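Local coordinates for extracellular solute-binding protein (Bordetella parapertussis, PDB 3PU5) that probably captures a small solute, perhaps a polyamine, outside the inner membrane and delivers it to a transport system, at residues 58-70 with 242-255. Sequence-based numbering, arbitrary orientation.
Sequences PPYDVAAFGGNDM and PVMAVVKGGKEDLA. With GOL (glycerol), chain B.
D61, just before strand 62-65, meets K251, the N-cap residue of helix 252-262. From CB of D61, which lies 4.3 Å from the CB of A255, the side chain turns back toward 242-255: CG stands anti to the carbonyl carbon (chi1 -54°), bringing the carboxylate to the start of the helix at 252. There OD2 accepts the backbone N of K251 at 2.9 Å in an almost straight bond, met on the anti side and 31° out of the carboxylate plane. OD1 accepts a hydrogen bond from O2 of a glycerol, probably from the crystallisation liquor, and another from the backbone N of Y9; glycerol O3 lies doubtfully close to OD2. Aspartate suits the spot because its short arm offers two acceptors. K251 NZ, weakly bonded to glycerol O2, is 4.7 Å from OD2, not in contact, but may favour the carboxylate's charge. G250, lacking a side chain, brings its CA within 3.7 Å of D61 OD2.

The backbone oxygen of D61 accepts V247 N at 3.0 Å and a water that also bridges to V247 O. Beyond it, A63 with A245 and F65 with V243 form hydrogen-bonded pairs, so 62-65 and 243-246 make regular antiparallel sheet. On one face V62 CG1 meets CG of selenomethionine M244 at 3.7 Å, while CG2 reaches the CB of A255. On the other, the CB of A63 packs against V247 CG2, and the bent chain of selenomethionine M70 crosses V243, its CE 3.6 Å above the F65 ring.

M244 continues onto helix 252-262 at F258, M259 and A262. Strand 62-65, leading into helix 67-75, thus lies between strand 7-12, bonded through Y9 and T11, and strand 238-246, in a lobe of the periplasmic-binding-protein fold.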
loop_
_atom_site.group_PDB
_atom_site.type_symbol
_atom_site.label_atom_id
_atom_site.label_comp_id
_atom_site.label_asym_id
_atom_site.label_seq_id
_atom_site.Cartn_x
_atom_site.Cartn_y
_atom_site.Cartn_z
ATOM N N PRO A 58 13.642 -13.614 20.567
ATOM C CA PRO A 58 13.134 -12.371 19.977
ATOM C C PRO A 58 11.960 -11.850 20.791
ATOM O O PRO A 58 11.247 -12.644 21.401
ATOM C CB PRO A 58 12.632 -12.803 18.589
ATOM C CG PRO A 58 13.077 -14.192 18.398
ATOM C CD PRO A 58 13.304 -14.788 19.748
ATOM N N PRO A 59 11.744 -10.531 20.785
ATOM C CA PRO A 59 10.606 -9.972 21.516
ATOM C C PRO A 59 9.300 -10.208 20.744
ATOM O O PRO A 59 8.224 -10.319 21.349
ATOM C CB PRO A 59 10.935 -8.482 21.565
ATOM C CG PRO A 59 11.736 -8.236 20.321
ATOM C CD PRO A 59 12.418 -9.529 19.942
ATOM N N TYR A 60 9.404 -10.309 19.420
ATOM C CA TYR A 60 8.227 -10.469 18.579
ATOM C C TYR A 60 8.256 -11.764 17.775
ATOM O O TYR A 60 9.318 -12.231 17.357
ATOM C CB TYR A 60 8.055 -9.267 17.638
ATOM C CG TYR A 60 8.205 -7.929 18.328
ATOM C CD1 TYR A 60 7.678 -7.717 19.600
ATOM C CD2 TYR A 60 8.880 -6.883 17.716
ATOM C CE1 TYR A 60 7.823 -6.496 20.245
ATOM C CE2 TYR A 60 9.024 -5.654 18.349
ATOM C CZ TYR A 60 8.495 -5.467 19.615
ATOM O OH TYR A 60 8.639 -4.247 20.255
ATOM N N ASP A 61 7.072 -12.325 17.551
ATOM C CA ASP A 61 6.918 -13.563 16.788
ATOM C C ASP A 61 6.509 -13.310 15.331
ATOM O O ASP A 61 6.841 -14.090 14.431
ATOM C CB ASP A 61 5.879 -14.447 17.470
ATOM C CG ASP A 61 6.208 -14.687 18.927
ATOM O OD1 ASP A 61 5.507 -14.133 19.802
ATOM O OD2 ASP A 61 7.198 -15.398 19.182
ATOM N N VAL A 62 5.770 -12.228 15.112
ATOM C CA VAL A 62 5.309 -11.879 13.770
ATOM C C VAL A 62 5.697 -10.446 13.456
ATOM O O VAL A 62 5.361 -9.520 14.199
ATOM C CB VAL A 62 3.784 -12.069 13.602
ATOM C CG1 VAL A 62 3.318 -11.552 12.223
ATOM C CG2 VAL A 62 3.416 -13.540 13.767
ATOM N N ALA A 63 6.442 -10.281 12.370
ATOM C CA ALA A 63 6.841 -8.966 11.910
ATOM C C ALA A 63 5.787 -8.486 10.944
ATOM O O ALA A 63 5.553 -9.117 9.917
ATOM C CB ALA A 63 8.195 -9.026 11.228
ATOM N N ALA A 64 5.136 -7.380 11.279
ATOM C CA ALA A 64 4.085 -6.857 10.428
ATOM C C ALA A 64 4.212 -5.349 10.351
ATOM O O ALA A 64 3.799 -4.635 11.273
ATOM C CB ALA A 64 2.712 -7.262 10.977
ATOM N N PHE A 65 4.811 -4.862 9.271
ATOM C CA PHE A 65 4.991 -3.428 9.069
ATOM C C PHE A 65 5.458 -3.084 7.649
ATOM O O PHE A 65 5.495 -3.944 6.778
ATOM C CB PHE A 65 5.935 -2.817 10.121
ATOM C CG PHE A 65 7.250 -3.529 10.254
ATOM C CD1 PHE A 65 8.271 -3.314 9.336
ATOM C CD2 PHE A 65 7.477 -4.396 11.312
ATOM C CE1 PHE A 65 9.496 -3.976 9.463
ATOM C CE2 PHE A 65 8.699 -5.058 11.448
ATOM C CZ PHE A 65 9.707 -4.847 10.520
ATOM N N GLY A 66 5.820 -1.819 7.441
ATOM C CA GLY A 66 6.143 -1.295 6.123
ATOM C C GLY A 66 7.237 -1.999 5.344
ATOM O O GLY A 66 8.164 -2.563 5.919
ATOM N N GLY A 67 7.134 -1.920 4.019
ATOM C CA GLY A 67 8.034 -2.611 3.116
ATOM C C GLY A 67 9.495 -2.203 3.186
ATOM O O GLY A 67 10.377 -3.068 3.166
ATOM N N ASN A 68 9.761 -0.901 3.259
ATOM C CA ASN A 68 11.142 -0.405 3.333
ATOM C C ASN A 68 11.941 -1.032 4.469
ATOM O O ASN A 68 13.040 -1.565 4.273
ATOM C CB ASN A 68 11.147 1.105 3.524
ATOM C CG ASN A 68 10.718 1.843 2.288
ATOM O OD1 ASN A 68 11.138 1.506 1.176
ATOM N ND2 ASN A 68 9.876 2.863 2.468
ATOM N N ASP A 69 11.379 -0.955 5.669
ATOM C CA ASP A 69 12.053 -1.484 6.841
ATOM C C ASP A 69 12.025 -3.004 6.871
ATOM O O ASP A 69 12.990 -3.631 7.319
ATOM C CB ASP A 69 11.457 -0.876 8.103
ATOM C CG ASP A 69 11.795 0.584 8.228
ATOM O OD1 ASP A 69 12.982 0.889 8.478
ATOM O OD2 ASP A 69 10.886 1.420 8.034
HETATM N N MSE A 70 10.944 -3.598 6.363
HETATM C CA MSE A 70 10.892 -5.053 6.252
HETATM C C MSE A 70 12.007 -5.556 5.347
HETATM O O MSE A 70 12.572 -6.628 5.579
HETATM C CB MSE A 70 9.539 -5.550 5.734
HETATM C CG MSE A 70 9.396 -7.077 5.795
HETATM SE SE MSE A 70 9.306 -7.713 7.657
HETATM C CE MSE A 70 7.604 -6.866 8.156
ATOM N N PRO A 242 1.378 -3.208 3.722
ATOM C CA PRO A 242 2.276 -3.670 4.782
ATOM C C PRO A 242 2.616 -5.143 4.574
ATOM O O PRO A 242 1.870 -5.870 3.917
ATOM C CB PRO A 242 1.453 -3.464 6.058
ATOM C CG PRO A 242 0.006 -3.558 5.611
ATOM C CD PRO A 242 -0.021 -3.057 4.172
ATOM N N VAL A 243 3.753 -5.571 5.103
ATOM C CA VAL A 243 4.213 -6.941 4.908
ATOM C C VAL A 243 4.100 -7.732 6.203
ATOM O O VAL A 243 4.277 -7.178 7.298
ATOM C CB VAL A 243 5.668 -6.975 4.406
ATOM C CG1 VAL A 243 6.050 -8.375 3.958
ATOM C CG2 VAL A 243 5.844 -6.005 3.257
HETATM N N MSE A 244 3.785 -9.019 6.076
HETATM C CA MSE A 244 3.757 -9.906 7.224
HETATM C C MSE A 244 4.790 -11.022 7.066
HETATM O O MSE A 244 4.934 -11.598 5.994
HETATM C CB MSE A 244 2.370 -10.516 7.415
HETATM C CG MSE A 244 2.232 -11.280 8.730
HETATM SE SE MSE A 244 0.364 -11.832 9.095
HETATM C CE MSE A 244 -0.404 -10.100 9.605
ATOM N N ALA A 245 5.484 -11.333 8.152
ATOM C CA ALA A 245 6.519 -12.356 8.145
ATOM C C ALA A 245 6.689 -12.990 9.524
ATOM O O ALA A 245 6.415 -12.363 10.556
ATOM C CB ALA A 245 7.858 -11.764 7.667
ATOM N N VAL A 246 7.169 -14.231 9.521
ATOM C CA VAL A 246 7.508 -14.950 10.740
ATOM C C VAL A 246 8.947 -14.641 11.165
ATOM O O VAL A 246 9.880 -14.816 10.383
ATOM C CB VAL A 246 7.375 -16.471 10.534
ATOM C CG1 VAL A 246 7.787 -17.218 11.803
ATOM C CG2 VAL A 246 5.946 -16.831 10.135
ATOM N N VAL A 247 9.118 -14.198 12.410
ATOM C CA VAL A 247 10.437 -13.872 12.964
ATOM C C VAL A 247 11.244 -15.113 13.359
ATOM O O VAL A 247 10.805 -15.905 14.200
ATOM C CB VAL A 247 10.290 -12.963 14.204
ATOM C CG1 VAL A 247 11.637 -12.773 14.902
ATOM C CG2 VAL A 247 9.656 -11.618 13.807
ATOM N N LYS A 248 12.412 -15.287 12.745
ATOM C CA LYS A 248 13.273 -16.435 13.045
ATOM C C LYS A 248 13.540 -16.542 14.537
ATOM O O LYS A 248 13.945 -15.567 15.160
ATOM C CB LYS A 248 14.624 -16.306 12.333
ATOM C CG LYS A 248 14.706 -16.895 10.944
ATOM C CD LYS A 248 16.168 -16.934 10.489
ATOM C CE LYS A 248 16.284 -17.024 8.972
ATOM N NZ LYS A 248 17.715 -16.978 8.528
ATOM N N GLY A 249 13.323 -17.725 15.107
ATOM C CA GLY A 249 13.647 -17.969 16.504
ATOM C C GLY A 249 12.536 -17.631 17.480
ATOM O O GLY A 249 12.686 -17.824 18.682
ATOM N N GLY A 250 11.423 -17.106 16.974
ATOM C CA GLY A 250 10.262 -16.857 17.812
ATOM C C GLY A 250 9.435 -18.128 17.922
ATOM O O GLY A 250 9.934 -19.218 17.643
ATOM N N LYS A 251 8.176 -17.999 18.340
ATOM C CA LYS A 251 7.271 -19.144 18.395
ATOM C C LYS A 251 6.743 -19.403 16.991
ATOM O O LYS A 251 5.606 -19.050 16.665
ATOM C CB LYS A 251 6.119 -18.877 19.368
ATOM C CG LYS A 251 6.562 -18.757 20.829
ATOM C CD LYS A 251 5.409 -18.360 21.734
ATOM C CE LYS A 251 5.833 -18.356 23.202
ATOM N NZ LYS A 251 6.647 -17.168 23.516
ATOM N N GLU A 252 7.587 -20.019 16.165
ATOM C CA GLU A 252 7.389 -20.023 14.719
ATOM C C GLU A 252 6.129 -20.736 14.264
ATOM O O GLU A 252 5.492 -20.308 13.309
ATOM C CB GLU A 252 8.623 -20.590 14.008
ATOM C CG GLU A 252 9.875 -19.762 14.258
ATOM C CD GLU A 252 11.019 -20.144 13.346
ATOM O OE1 GLU A 252 10.833 -21.045 12.505
ATOM O OE2 GLU A 252 12.102 -19.535 13.460
ATOM N N ASP A 253 5.759 -21.812 14.951
ATOM C CA ASP A 253 4.561 -22.556 14.567
ATOM C C ASP A 253 3.279 -21.795 14.887
ATOM O O ASP A 253 2.344 -21.782 14.093
ATOM C CB ASP A 253 4.554 -23.955 15.189
ATOM C CG ASP A 253 5.573 -24.880 14.538
ATOM O OD1 ASP A 253 5.838 -24.709 13.327
ATOM O OD2 ASP A 253 6.116 -25.767 15.229
ATOM N N LEU A 254 3.234 -21.142 16.039
ATOM C CA LEU A 254 2.090 -20.289 16.355
ATOM C C LEU A 254 2.034 -19.081 15.405
ATOM O O LEU A 254 0.965 -18.684 14.953
ATOM C CB LEU A 254 2.157 -19.816 17.806
ATOM C CG LEU A 254 2.261 -20.929 18.851
ATOM C CD1 LEU A 254 2.057 -20.373 20.257
ATOM C CD2 LEU A 254 1.240 -22.012 18.554
ATOM N N ALA A 255 3.196 -18.503 15.118
ATOM C CA ALA A 255 3.301 -17.370 14.199
ATOM C C ALA A 255 2.801 -17.734 12.798
ATOM O O ALA A 255 2.047 -16.971 12.187
ATOM C CB ALA A 255 4.739 -16.871 14.145
HETATM C C1 GOL B . 7.820 -12.907 23.510
HETATM O O1 GOL B . 8.721 -13.133 24.582
HETATM C C2 GOL B . 7.757 -14.158 22.631
HETATM O O2 GOL B . 6.425 -14.436 22.220
HETATM C C3 GOL B . 8.673 -14.010 21.418
HETATM O O3 GOL B . 8.987 -15.289 20.909
HETATM O O HOH W 1 8.309 -16.625 15.294
#